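Local coordinates for protein enoyl-CoA hydratase/carnithine racemase (Magnetospirillum magneticum, PDB 4NEK) that probably acts as a delta(3)-delta(2)-enoyl-CoA isomerase of the enoyl-CoA hydratase/isomerase (crotonase) family, at residues 108-113 with 122-127. Numbering follows the deposited sequence.
Sequences TLLPHC and TRFHMP
Leu-110 meets the ring of Phe-124 at its edge. Its CD1 methyl lies near the ring plane, 3.8 Å from Phe-124 CE2, and the two side chains cross at about a right angle. The leucine chain reaches this point extended, with chi2 at 178°. One face of the same ring takes the CG2 methyl of Thr-122, from its own segment. Phe-162 adds a nearly parallel ring.

The second point of touch is Thr-108 with Met-126, a selenomethionine. Here Thr-108 CG2 sits 3.9 Å from Met-126 CG and 4.0 Å from Met-126 SE. The two side chains run past each other in opposite directions. Chi1 of 57° leaves the threonine methyl beside its backbone N and OG1 between N and C, where OG1 makes a weak hydrogen bond to Gly-104 O.

These two pairs are the packed part. All four residues are buried, and Thr-108 with Met-126 covers more surface. The whole contact buries only 146 Å², nearly all from them. The looser side holds partly exposed residues: Pro-111 packs on helix 139-147, Arg-123 and His-125 on Pro-161.

The contact joins the end of helix 105-108 and the 3-10 turn that follows to strand 123-125 and the residue after it. That strand pairs in parallel with strand 101-103 in the crotonase fold. No hydrogen bond spans the two segments. Their direct cohesion is therefore apolar and rests on buried methyl, ring and selenoether surfaces.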
loop_
_atom_site.group_PDB
_atom_site.type_symbol
_atom_site.label_atom_id
_atom_site.label_comp_id
_atom_site.label_asym_id
_atom_site.label_seq_id
_atom_site.Cartn_x
_atom_site.Cartn_y
_atom_site.Cartn_z
ATOM N N THR C 108 -12.210 -12.356 -16.563
ATOM C CA THR C 108 -12.435 -13.583 -15.775
ATOM C C THR C 108 -11.553 -14.710 -16.240
ATOM O O THR C 108 -11.408 -15.722 -15.565
ATOM C CB THR C 108 -13.880 -14.074 -15.855
ATOM O OG1 THR C 108 -14.219 -14.295 -17.224
ATOM C CG2 THR C 108 -14.831 -13.045 -15.261
ATOM N N LEU C 109 -10.933 -14.499 -17.375
ATOM C CA LEU C 109 -9.880 -15.368 -17.844
ATOM C C LEU C 109 -8.552 -15.249 -17.082
ATOM O O LEU C 109 -7.759 -16.194 -16.993
ATOM C CB LEU C 109 -9.615 -14.976 -19.271
ATOM C CG LEU C 109 -8.639 -15.866 -19.992
ATOM C CD1 LEU C 109 -9.304 -17.207 -20.231
ATOM C CD2 LEU C 109 -8.177 -15.205 -21.291
ATOM N N LEU C 110 -8.283 -14.083 -16.544
ATOM C CA LEU C 110 -6.952 -13.806 -16.043
ATOM C C LEU C 110 -6.559 -14.665 -14.868
ATOM O O LEU C 110 -5.355 -14.941 -14.668
ATOM C CB LEU C 110 -6.848 -12.341 -15.687
ATOM C CG LEU C 110 -7.103 -11.427 -16.883
ATOM C CD1 LEU C 110 -7.021 -9.966 -16.455
ATOM C CD2 LEU C 110 -6.156 -11.679 -18.022
ATOM N N PRO C 111 -7.524 -15.078 -14.047
ATOM C CA PRO C 111 -7.115 -15.946 -12.913
ATOM C C PRO C 111 -6.586 -17.317 -13.340
ATOM O O PRO C 111 -5.921 -17.967 -12.567
ATOM C CB PRO C 111 -8.376 -16.114 -12.133
ATOM C CG PRO C 111 -9.154 -14.859 -12.412
ATOM C CD PRO C 111 -8.841 -14.504 -13.833
ATOM N N HIS C 112 -6.828 -17.707 -14.584
ATOM C CA HIS C 112 -6.248 -18.918 -15.112
ATOM C C HIS C 112 -4.884 -18.694 -15.758
ATOM O O HIS C 112 -4.255 -19.652 -16.155
ATOM C CB HIS C 112 -7.203 -19.525 -16.126
ATOM C CG HIS C 112 -8.576 -19.697 -15.592
ATOM N ND1 HIS C 112 -8.873 -20.627 -14.622
ATOM C CD2 HIS C 112 -9.716 -19.007 -15.826
ATOM C CE1 HIS C 112 -10.144 -20.513 -14.285
ATOM N NE2 HIS C 112 -10.681 -19.542 -15.007
ATOM N N CYS C 113 -4.426 -17.458 -15.859
ATOM C CA CYS C 113 -3.101 -17.216 -16.338
ATOM C C CYS C 113 -2.072 -17.350 -15.220
ATOM O O CYS C 113 -2.404 -17.221 -14.047
ATOM C CB CYS C 113 -3.040 -15.862 -17.003
ATOM S SG CYS C 113 -4.154 -15.807 -18.438
ATOM N N THR C 122 -5.582 0.222 -18.174
ATOM C CA THR C 122 -6.480 -0.928 -18.257
ATOM C C THR C 122 -7.704 -0.795 -17.354
ATOM O O THR C 122 -7.612 -0.368 -16.195
ATOM C CB THR C 122 -5.759 -2.209 -17.886
ATOM O OG1 THR C 122 -4.544 -2.298 -18.639
ATOM C CG2 THR C 122 -6.591 -3.402 -18.169
ATOM N N ARG C 123 -8.848 -1.145 -17.906
ATOM C CA ARG C 123 -10.125 -1.063 -17.199
ATOM C C ARG C 123 -10.731 -2.474 -17.095
ATOM O O ARG C 123 -10.996 -3.109 -18.105
ATOM C CB ARG C 123 -11.018 -0.148 -17.958
ATOM C CG ARG C 123 -12.280 0.258 -17.264
ATOM C CD ARG C 123 -13.080 1.202 -18.166
ATOM N NE ARG C 123 -14.433 1.292 -17.657
ATOM C CZ ARG C 123 -15.460 0.520 -18.018
ATOM N NH1 ARG C 123 -15.315 -0.416 -18.933
ATOM N NH2 ARG C 123 -16.653 0.687 -17.439
ATOM N N PHE C 124 -10.856 -2.975 -15.876
ATOM C CA PHE C 124 -11.348 -4.326 -15.649
ATOM C C PHE C 124 -12.812 -4.239 -15.282
ATOM O O PHE C 124 -13.220 -3.312 -14.579
ATOM C CB PHE C 124 -10.606 -4.979 -14.502
ATOM C CG PHE C 124 -9.129 -5.076 -14.715
ATOM C CD1 PHE C 124 -8.309 -4.027 -14.352
ATOM C CD2 PHE C 124 -8.568 -6.204 -15.306
ATOM C CE1 PHE C 124 -6.942 -4.099 -14.576
ATOM C CE2 PHE C 124 -7.222 -6.289 -15.526
ATOM C CZ PHE C 124 -6.399 -5.241 -15.154
ATOM N N HIS C 125 -13.630 -5.179 -15.751
ATOM C CA HIS C 125 -15.069 -5.092 -15.466
ATOM C C HIS C 125 -15.733 -6.424 -15.621
ATOM O O HIS C 125 -15.501 -7.098 -16.594
ATOM C CB HIS C 125 -15.702 -4.084 -16.419
ATOM C CG HIS C 125 -17.021 -3.569 -15.971
ATOM N ND1 HIS C 125 -17.797 -2.748 -16.759
ATOM C CD2 HIS C 125 -17.721 -3.769 -14.829
ATOM C CE1 HIS C 125 -18.921 -2.469 -16.128
ATOM N NE2 HIS C 125 -18.892 -3.061 -14.945
HETATM N N MSE C 126 -16.542 -6.787 -14.632
HETATM C CA MSE C 126 -17.367 -7.982 -14.678
HETATM C C MSE C 126 -18.828 -7.619 -14.484
HETATM O O MSE C 126 -19.386 -7.869 -13.428
HETATM C CB MSE C 126 -16.901 -8.899 -13.573
HETATM C CG MSE C 126 -15.539 -9.441 -13.983
HETATM SE SE MSE C 126 -14.641 -10.287 -12.428
HETATM C CE MSE C 126 -12.745 -9.849 -12.753
ATOM N N PRO C 127 -19.487 -7.096 -15.525
ATOM C CA PRO C 127 -20.829 -6.542 -15.409
ATOM C C PRO C 127 -22.019 -7.534 -15.551
ATOM O O PRO C 127 -23.122 -7.097 -15.842
ATOM C CB PRO C 127 -20.855 -5.568 -16.580
ATOM C CG PRO C 127 -20.143 -6.323 -17.665
ATOM C CD PRO C 127 -19.062 -7.117 -16.938
#